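Local coordinates for protein DNA double-strand break repair nuclease NurA (PDB 2YGK) that is a manganese-dependent nuclease that acts with the HerA helicase in processing DNA ends for the repair of double-strand breaks, at residues R207-F210 with P215-T218; R227-L232 with K281-I286; T258-L263 with K267-V272. All blocks are in the same frame, centred on the assembly; numbering follows the deposited sequence.

How the interactions relate
The three contacts adjoin one another on one side of the RNase H-like NurA fold, and their chemistry follows the elements joined. Interaction 3, the pairing of strands 255-262 and 270-275, is buried and rests on backbone hydrogen bonds and apolar packing, with arginine side-chain bonds at its ends. Interactions 1 and 2 are only partly buried. In interaction 1 a carboxylate at the start of helix 216-223 takes two backbone N-H groups of the preceding loop, whereas interaction 2 is apolar, joining strand 228-236 to helix 280-291. Interactions 2 and 3 share a sheet in which strands 228-236 and 255-262 are neighbours; Y260 packs against helix 216-223, and L209 meets S230, linking interaction 1 to both.

Interaction 1 of 3, residues R207-F210 with P215-T218; sequences RDLF and PDIT
The carboxylate of D216 reaches into the bend of the loop 207-210 and takes one backbone N-H on each oxygen. OD2 receives the amide of L209 (N to D216 OD2 3.0 Å) on its syn side, and OD1 takes the next amide, F210 N, at 3.1 Å from D216 OD1. Both donors stand well out of the carboxylate plane, by similar amounts. Both bonds are fairly straight, and the one carboxylate thus grips two consecutive N-H groups of the loop. CG of D216 lies beside its own backbone N (chi1 -69°), which sends the carboxylate across to the loop. The F210 ring stands steeply to the carboxylate, their planes 78° apart, and its CD2 approaches D216 OD1 to 3.1 Å. L209 crosses the carboxylate with its CB 3.5 Å from D216 OD2. R207 runs alongside P215, the N-cap residue, and lays one guanidinium face over P215 N; NH2 of R207 comes to 3.7 Å from P215 CD. That guanidinium is held by the carbonyls of T212 and D213 in the loop that connects the two segments. This helix start, away from the manganese site, is covered on the R207 and P215 side by P100 of the second subunit, while L209 packs on strand 228-236, F210 on V219 and L220 of helix 216-223, and D216 on Y260 of strand 255-262.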
loop_
_atom_site.group_PDB
_atom_site.type_symbol
_atom_site.label_atom_id
_atom_site.label_comp_id
_atom_site.label_asym_id
_atom_site.label_seq_id
_atom_site.Cartn_x
_atom_site.Cartn_y
_atom_site.Cartn_z
ATOM N N ARG A 207 4.519 -8.914 -20.344
ATOM C CA ARG A 207 4.659 -8.305 -21.669
ATOM C C ARG A 207 5.385 -9.244 -22.619
ATOM O O ARG A 207 5.739 -8.863 -23.741
ATOM C CB ARG A 207 5.401 -6.961 -21.559
ATOM C CG ARG A 207 4.510 -5.847 -21.003
ATOM C CD ARG A 207 5.266 -4.651 -20.517
ATOM N NE ARG A 207 4.364 -3.570 -20.088
ATOM C CZ ARG A 207 3.771 -3.496 -18.899
ATOM N NH1 ARG A 207 3.954 -4.443 -17.990
ATOM N NH2 ARG A 207 2.978 -2.467 -18.624
ATOM N N ASP A 208 5.574 -10.484 -22.174
ATOM C CA ASP A 208 6.264 -11.490 -22.953
ATOM C C ASP A 208 5.709 -11.546 -24.335
ATOM O O ASP A 208 6.469 -11.684 -25.284
ATOM C CB ASP A 208 6.108 -12.867 -22.314
ATOM C CG ASP A 208 7.021 -13.056 -21.116
ATOM O OD1 ASP A 208 8.258 -12.992 -21.316
ATOM O OD2 ASP A 208 6.503 -13.269 -19.991
ATOM N N LEU A 209 4.388 -11.439 -24.463
ATOM C CA LEU A 209 3.760 -11.612 -25.775
ATOM C C LEU A 209 4.021 -10.439 -26.688
ATOM O O LEU A 209 4.733 -10.583 -27.681
ATOM C CB LEU A 209 2.250 -11.860 -25.668
ATOM C CG LEU A 209 1.825 -13.283 -25.334
ATOM C CD1 LEU A 209 0.319 -13.367 -25.469
ATOM C CD2 LEU A 209 2.541 -14.296 -26.236
ATOM N N PHE A 210 3.459 -9.286 -26.334
ATOM C CA PHE A 210 3.380 -8.148 -27.237
ATOM C C PHE A 210 4.428 -7.080 -27.003
ATOM O O PHE A 210 4.681 -6.285 -27.895
ATOM C CB PHE A 210 2.009 -7.510 -27.137
ATOM C CG PHE A 210 0.890 -8.463 -27.345
ATOM C CD1 PHE A 210 0.638 -9.000 -28.602
ATOM C CD2 PHE A 210 0.067 -8.816 -26.302
ATOM C CE1 PHE A 210 -0.418 -9.879 -28.807
ATOM C CE2 PHE A 210 -0.983 -9.702 -26.491
ATOM C CZ PHE A 210 -1.231 -10.227 -27.748
ATOM N N PRO A 215 0.018 -4.103 -20.245
ATOM C CA PRO A 215 0.215 -5.547 -20.134
ATOM C C PRO A 215 -0.600 -6.375 -21.140
ATOM O O PRO A 215 -1.633 -5.923 -21.657
ATOM C CB PRO A 215 -0.187 -5.842 -18.689
ATOM C CG PRO A 215 -1.005 -4.703 -18.260
ATOM C CD PRO A 215 -0.568 -3.522 -19.028
ATOM N N ASP A 216 -0.102 -7.585 -21.400
ATOM C CA ASP A 216 -0.642 -8.500 -22.424
ATOM C C ASP A 216 -2.089 -8.834 -22.178
ATOM O O ASP A 216 -2.899 -8.919 -23.120
ATOM C CB ASP A 216 0.125 -9.811 -22.430
ATOM C CG ASP A 216 1.550 -9.665 -22.927
ATOM O OD1 ASP A 216 1.833 -8.779 -23.762
ATOM O OD2 ASP A 216 2.397 -10.463 -22.476
ATOM N N ILE A 217 -2.390 -9.011 -20.898
ATOM C CA ILE A 217 -3.704 -9.413 -20.441
ATOM C C ILE A 217 -4.694 -8.321 -20.774
ATOM O O ILE A 217 -5.832 -8.629 -21.115
ATOM C CB ILE A 217 -3.711 -9.759 -18.921
ATOM C CG1 ILE A 217 -4.980 -10.544 -18.542
ATOM C CG2 ILE A 217 -3.557 -8.505 -18.066
ATOM C CD1 ILE A 217 -5.054 -10.992 -17.038
ATOM N N THR A 218 -4.259 -7.058 -20.725
ATOM C CA THR A 218 -5.114 -5.927 -21.096
ATOM C C THR A 218 -5.264 -5.807 -22.616
ATOM O O THR A 218 -6.340 -5.488 -23.135
ATOM C CB THR A 218 -4.537 -4.609 -20.550
ATOM O OG1 THR A 218 -4.438 -4.685 -19.120
ATOM C CG2 THR A 218 -5.398 -3.442 -20.944
#

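Interaction 2 of 3, residues R227-L232 with K281-I286; sequences RGFSKL and KIVKEI
With CG of F229 set between its backbone N and carbonyl carbon (chi1 64°) and CG1 of V283 anti to its own N (chi1 155°), the ring of the strand residue and a methyl of the helix residue are brought together. V283 CG1 sits over one face of the ring, displaced toward the rim on the CB side, and its closest ring atom is F229 CG at 3.6 Å. The carbon lies 3.9 Å from the ring centroid, 25° off the normal, a CH-pi contact. The other methyl, CG2, turns to L232, whose CD2 it meets more loosely at 4.2 Å. V283 thus reaches two residues of the strand segment, one with each branch. K284, one position on, adds its aliphatic chain: extended beyond CG, it crosses the ring obliquely and brings CE to 4.0 Å from F229 CE1. No hydrogen bond joins the two segments, so shape and apolar cover carry the contact. An alanine in place of F229 would remove the ring that V283 CG1 covers and K284 CE touches, and would probably leave a gap between strand and helix. Helix 280-291 thus packs against the sheet, with V283 also touching F259 of strand 255-262 and F229 reaching M287 one turn further along the helix, while R227, just before strand 228-236, forms a salt bridge with D288.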
loop_
_atom_site.group_PDB
_atom_site.type_symbol
_atom_site.label_atom_id
_atom_site.label_comp_id
_atom_site.label_asym_id
_atom_site.label_seq_id
_atom_site.Cartn_x
_atom_site.Cartn_y
_atom_site.Cartn_z
ATOM N N ARG A 227 -14.218 -16.793 -26.416
ATOM C CA ARG A 227 -13.534 -17.783 -25.583
ATOM C C ARG A 227 -12.300 -18.366 -26.296
ATOM O O ARG A 227 -12.367 -18.726 -27.462
ATOM C CB ARG A 227 -14.516 -18.892 -25.227
ATOM C CG ARG A 227 -13.923 -20.100 -24.511
ATOM C CD ARG A 227 -15.019 -21.170 -24.314
ATOM N NE ARG A 227 -14.697 -22.187 -23.304
ATOM C CZ ARG A 227 -14.264 -23.422 -23.572
ATOM N NH1 ARG A 227 -14.028 -23.813 -24.819
ATOM N NH2 ARG A 227 -14.039 -24.280 -22.579
ATOM N N GLY A 228 -11.184 -18.451 -25.590
ATOM C CA GLY A 228 -9.961 -18.932 -26.189
ATOM C C GLY A 228 -8.694 -18.893 -25.341
ATOM O O GLY A 228 -8.729 -18.876 -24.131
ATOM N N PHE A 229 -7.556 -18.924 -26.018
ATOM C CA PHE A 229 -6.276 -19.017 -25.367
ATOM C C PHE A 229 -5.197 -18.430 -26.205
ATOM O O PHE A 229 -5.314 -18.320 -27.400
ATOM C CB PHE A 229 -5.941 -20.461 -25.029
ATOM C CG PHE A 229 -5.785 -21.331 -26.204
ATOM C CD1 PHE A 229 -6.901 -21.910 -26.814
ATOM C CD2 PHE A 229 -4.532 -21.598 -26.721
ATOM C CE1 PHE A 229 -6.755 -22.748 -27.935
ATOM C CE2 PHE A 229 -4.375 -22.426 -27.840
ATOM C CZ PHE A 229 -5.483 -23.000 -28.442
ATOM N N SER A 230 -4.127 -18.016 -25.565
ATOM C CA SER A 230 -3.071 -17.318 -26.278
ATOM C C SER A 230 -1.969 -18.257 -26.672
ATOM O O SER A 230 -1.867 -19.363 -26.159
ATOM C CB SER A 230 -2.454 -16.300 -25.341
ATOM O OG SER A 230 -1.685 -16.953 -24.350
ATOM N N LYS A 231 -1.089 -17.777 -27.533
ATOM C CA LYS A 231 0.216 -18.368 -27.656
ATOM C C LYS A 231 0.775 -18.677 -26.251
ATOM O O LYS A 231 0.599 -17.904 -25.293
ATOM C CB LYS A 231 1.136 -17.428 -28.410
ATOM C CG LYS A 231 2.589 -17.839 -28.374
ATOM C CD LYS A 231 3.389 -17.250 -29.546
ATOM C CE LYS A 231 4.647 -18.093 -29.813
ATOM N NZ LYS A 231 5.798 -17.339 -30.375
ATOM N N LEU A 232 1.432 -19.830 -26.161
ATOM C CA LEU A 232 2.035 -20.331 -24.945
ATOM C C LEU A 232 3.383 -19.710 -24.818
ATOM O O LEU A 232 4.073 -19.555 -25.788
ATOM C CB LEU A 232 2.165 -21.858 -24.985
ATOM C CG LEU A 232 0.841 -22.592 -24.694
ATOM C CD1 LEU A 232 -0.350 -22.040 -25.521
ATOM C CD2 LEU A 232 0.973 -24.111 -24.946
ATOM N N LYS A 281 -3.423 -29.275 -26.855
ATOM C CA LYS A 281 -4.403 -30.226 -26.367
ATOM C C LYS A 281 -4.591 -30.069 -24.853
ATOM O O LYS A 281 -5.728 -30.010 -24.366
ATOM C CB LYS A 281 -3.953 -31.641 -26.681
ATOM C CG LYS A 281 -4.967 -32.711 -26.380
ATOM C CD LYS A 281 -4.332 -34.071 -26.653
ATOM C CE LYS A 281 -5.340 -35.191 -26.620
ATOM N NZ LYS A 281 -4.650 -36.458 -26.854
ATOM N N ILE A 282 -3.486 -30.006 -24.114
ATOM C CA ILE A 282 -3.572 -29.855 -22.664
ATOM C C ILE A 282 -4.308 -28.563 -22.316
ATOM O O ILE A 282 -5.250 -28.593 -21.518
ATOM C CB ILE A 282 -2.187 -29.966 -21.967
ATOM C CG1 ILE A 282 -1.672 -31.424 -22.070
ATOM C CG2 ILE A 282 -2.305 -29.572 -20.516
ATOM C CD1 ILE A 282 -0.154 -31.617 -22.159
ATOM N N VAL A 283 -3.907 -27.455 -22.931
ATOM C CA VAL A 283 -4.567 -26.173 -22.723
ATOM C C VAL A 283 -6.086 -26.234 -22.930
ATOM O O VAL A 283 -6.832 -25.705 -22.085
ATOM C CB VAL A 283 -3.976 -25.090 -23.650
ATOM C CG1 VAL A 283 -4.965 -23.987 -23.910
ATOM C CG2 VAL A 283 -2.712 -24.537 -23.047
ATOM N N LYS A 284 -6.533 -26.857 -24.033
ATOM C CA LYS A 284 -7.959 -27.017 -24.327
ATOM C C LYS A 284 -8.655 -27.953 -23.317
ATOM O O LYS A 284 -9.835 -27.735 -22.945
ATOM C CB LYS A 284 -8.183 -27.572 -25.737
ATOM C CG LYS A 284 -8.041 -26.590 -26.885
ATOM C CD LYS A 284 -7.929 -27.307 -28.217
ATOM C CE LYS A 284 -7.707 -26.342 -29.394
ATOM N NZ LYS A 284 -7.317 -27.023 -30.655
ATOM N N GLU A 285 -7.951 -28.992 -22.874
ATOM C CA GLU A 285 -8.493 -29.845 -21.803
ATOM C C GLU A 285 -8.635 -29.038 -20.504
ATOM O O GLU A 285 -9.629 -29.176 -19.801
ATOM C CB GLU A 285 -7.616 -31.080 -21.555
ATOM C CG GLU A 285 -7.595 -32.102 -22.711
ATOM C CD GLU A 285 -6.655 -33.287 -22.434
ATOM O OE1 GLU A 285 -6.162 -33.431 -21.269
ATOM O OE2 GLU A 285 -6.418 -34.081 -23.376
ATOM N N ILE A 286 -7.644 -28.195 -20.195
ATOM C CA ILE A 286 -7.691 -27.413 -18.964
ATOM C C ILE A 286 -8.808 -26.362 -19.026
ATOM O O ILE A 286 -9.466 -26.101 -18.021
ATOM C CB ILE A 286 -6.341 -26.711 -18.653
ATOM C CG1 ILE A 286 -5.289 -27.722 -18.176
ATOM C CG2 ILE A 286 -6.503 -25.617 -17.588
ATOM C CD1 ILE A 286 -3.883 -27.102 -18.097
#

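Interaction 3 of 3, residues T258-L263 with K267-V272; sequences TFYTRL and KRVIRV
Strands 255-262 and 270-275 form a beta hairpin within the mixed sheet of the RNase H-like NurA domain, and its antiparallel ladder joins segments 258-263 and 267-272. F259 with V272 and T261 with I270 are hydrogen-bonded pairs, each linked by two backbone bonds; Y260 with R271 between them is a non-hydrogen-bonded pair. V272 N to F259 O, at 2.8 Å, is nearly straight. On the face bearing F259, T261, I270 and V272, the F259 ring lies side by side with V272 and receives V272 CB over one face, 3.9 Å from the ring centroid, a CH-pi contact. T261 CG2 packs on I270 CG1 at 3.6 Å, its OG1 being bonded to G228 O of the neighbouring strand. On the opposite face Y260 crosses R271, ring and guanidinium planes 66° apart, with Y260 CE1 3.7 Å from R271 CB. The R271 guanidinium lays a face on T258 CG2 and gives T258 OG1 a weak bond; R271 has stronger partners in S204 (NH1) and D273 (NE), whose OD1 also bonds T258 OG1. Toward the turn R262, bent at chi3 (-67°), curls over V269, whose CG2 stands 3.3 Å from R262 NH2, over the guanidinium face. R262 NH1 bonds T224 OG1 and K226 O; NH2 bonds L220 O and a water. In the guanidinium plane R262 NE donates to K267 O at 2.8 Å, and that water donates to the same carbonyl oxygen.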
loop_
_atom_site.group_PDB
_atom_site.type_symbol
_atom_site.label_atom_id
_atom_site.label_comp_id
_atom_site.label_asym_id
_atom_site.label_seq_id
_atom_site.Cartn_x
_atom_site.Cartn_y
_atom_site.Cartn_z
ATOM N N THR A 258 3.217 -20.177 -19.340
ATOM C CA THR A 258 2.124 -19.269 -19.148
ATOM C C THR A 258 1.261 -19.274 -20.404
ATOM O O THR A 258 1.762 -19.368 -21.518
ATOM C CB THR A 258 2.639 -17.852 -18.815
ATOM O OG1 THR A 258 3.468 -17.903 -17.634
ATOM C CG2 THR A 258 1.486 -16.910 -18.537
ATOM N N PHE A 259 -0.050 -19.234 -20.218
ATOM C CA PHE A 259 -0.949 -18.798 -21.282
ATOM C C PHE A 259 -2.039 -17.943 -20.669
ATOM O O PHE A 259 -2.245 -17.979 -19.460
ATOM C CB PHE A 259 -1.554 -19.978 -22.040
ATOM C CG PHE A 259 -2.383 -20.898 -21.199
ATOM C CD1 PHE A 259 -1.802 -21.932 -20.501
ATOM C CD2 PHE A 259 -3.743 -20.760 -21.136
ATOM C CE1 PHE A 259 -2.584 -22.807 -19.694
ATOM C CE2 PHE A 259 -4.527 -21.638 -20.346
ATOM C CZ PHE A 259 -3.939 -22.642 -19.625
ATOM N N TYR A 260 -2.726 -17.189 -21.522
ATOM C CA TYR A 260 -3.894 -16.413 -21.162
ATOM C C TYR A 260 -5.097 -17.069 -21.748
ATOM O O TYR A 260 -5.074 -17.534 -22.875
ATOM C CB TYR A 260 -3.766 -15.047 -21.732
ATOM C CG TYR A 260 -2.665 -14.282 -21.089
ATOM C CD1 TYR A 260 -2.872 -13.602 -19.858
ATOM C CD2 TYR A 260 -1.415 -14.211 -21.672
ATOM C CE1 TYR A 260 -1.867 -12.872 -19.264
ATOM C CE2 TYR A 260 -0.386 -13.450 -21.079
ATOM C CZ TYR A 260 -0.621 -12.801 -19.866
ATOM O OH TYR A 260 0.387 -12.054 -19.278
ATOM N N THR A 261 -6.173 -17.144 -21.003
ATOM C CA THR A 261 -7.363 -17.799 -21.537
ATOM C C THR A 261 -8.543 -16.967 -21.111
ATOM O O THR A 261 -8.484 -16.263 -20.101
ATOM C CB THR A 261 -7.501 -19.282 -20.999
ATOM O OG1 THR A 261 -8.650 -19.954 -21.581
ATOM C CG2 THR A 261 -7.574 -19.275 -19.500
ATOM N N ARG A 262 -9.574 -17.018 -21.948
ATOM C CA ARG A 262 -10.895 -16.557 -21.644
ATOM C C ARG A 262 -11.727 -17.789 -21.700
ATOM O O ARG A 262 -11.774 -18.419 -22.758
ATOM C CB ARG A 262 -11.376 -15.564 -22.709
ATOM C CG ARG A 262 -12.838 -15.138 -22.521
ATOM C CD ARG A 262 -13.282 -14.135 -23.553
ATOM N NE ARG A 262 -12.625 -12.818 -23.465
ATOM C CZ ARG A 262 -11.748 -12.303 -24.336
ATOM N NH1 ARG A 262 -11.358 -12.978 -25.406
ATOM N NH2 ARG A 262 -11.247 -11.079 -24.137
ATOM N N LEU A 263 -12.406 -18.123 -20.600
ATOM C CA LEU A 263 -13.179 -19.370 -20.486
ATOM C C LEU A 263 -14.555 -19.277 -21.107
ATOM O O LEU A 263 -15.172 -20.307 -21.390
ATOM C CB LEU A 263 -13.348 -19.788 -19.033
ATOM C CG LEU A 263 -11.993 -20.021 -18.364
ATOM C CD1 LEU A 263 -12.188 -20.049 -16.905
ATOM C CD2 LEU A 263 -11.255 -21.282 -18.866
ATOM N N LYS A 267 -16.142 -12.480 -21.598
ATOM C CA LYS A 267 -15.736 -12.322 -20.198
ATOM C C LYS A 267 -14.251 -12.024 -20.056
ATOM O O LYS A 267 -13.559 -11.757 -21.036
ATOM C CB LYS A 267 -16.128 -13.572 -19.430
ATOM C CG LYS A 267 -17.606 -13.842 -19.512
ATOM C CD LYS A 267 -18.384 -12.669 -18.921
ATOM C CE LYS A 267 -19.856 -12.979 -18.771
ATOM N NZ LYS A 267 -20.488 -13.209 -20.067
ATOM N N ARG A 268 -13.779 -12.008 -18.821
ATOM C CA ARG A 268 -12.441 -11.561 -18.492
ATOM C C ARG A 268 -11.453 -12.552 -19.031
ATOM O O ARG A 268 -11.810 -13.689 -19.272
ATOM C CB ARG A 268 -12.299 -11.490 -16.977
ATOM C CG ARG A 268 -12.499 -12.866 -16.312
ATOM C CD ARG A 268 -12.055 -12.863 -14.895
ATOM N NE ARG A 268 -12.959 -12.056 -14.095
ATOM C CZ ARG A 268 -12.625 -10.962 -13.407
ATOM N NH1 ARG A 268 -11.379 -10.494 -13.411
ATOM N NH2 ARG A 268 -13.566 -10.328 -12.705
ATOM N N VAL A 269 -10.220 -12.118 -19.234
ATOM C CA VAL A 269 -9.131 -13.000 -19.545
ATOM C C VAL A 269 -8.370 -13.204 -18.240
ATOM O O VAL A 269 -8.136 -12.235 -17.474
ATOM C CB VAL A 269 -8.192 -12.371 -20.585
ATOM C CG1 VAL A 269 -6.973 -13.248 -20.813
ATOM C CG2 VAL A 269 -8.941 -12.082 -21.934
ATOM N N ILE A 270 -7.962 -14.452 -17.996
ATOM C CA ILE A 270 -7.106 -14.784 -16.856
ATOM C C ILE A 270 -5.757 -15.334 -17.333
ATOM O O ILE A 270 -5.658 -15.871 -18.446
ATOM C CB ILE A 270 -7.770 -15.819 -15.959
ATOM C CG1 ILE A 270 -7.973 -17.141 -16.689
ATOM C CG2 ILE A 270 -9.104 -15.314 -15.470
ATOM C CD1 ILE A 270 -8.673 -18.243 -15.855
ATOM N N ARG A 271 -4.725 -15.181 -16.492
ATOM C CA ARG A 271 -3.408 -15.768 -16.721
ATOM C C ARG A 271 -3.322 -17.106 -16.005
ATOM O O ARG A 271 -3.708 -17.223 -14.839
ATOM C CB ARG A 271 -2.334 -14.865 -16.142
ATOM C CG ARG A 271 -0.906 -15.311 -16.475
ATOM C CD ARG A 271 0.137 -14.515 -15.684
ATOM N NE ARG A 271 1.481 -15.071 -15.888
ATOM C CZ ARG A 271 2.557 -14.383 -16.276
ATOM N NH1 ARG A 271 2.517 -13.056 -16.511
ATOM N NH2 ARG A 271 3.702 -15.034 -16.450
ATOM N N VAL A 272 -2.795 -18.122 -16.682
ATOM C CA VAL A 272 -2.558 -19.406 -16.026
ATOM C C VAL A 272 -1.088 -19.745 -16.139
ATOM O O VAL A 272 -0.553 -19.733 -17.239
ATOM C CB VAL A 272 -3.343 -20.532 -16.683
ATOM C CG1 VAL A 272 -3.048 -21.798 -15.975
ATOM C CG2 VAL A 272 -4.855 -20.260 -16.687
HETATM O O HOH W 1 -12.561 -9.284 -22.480
#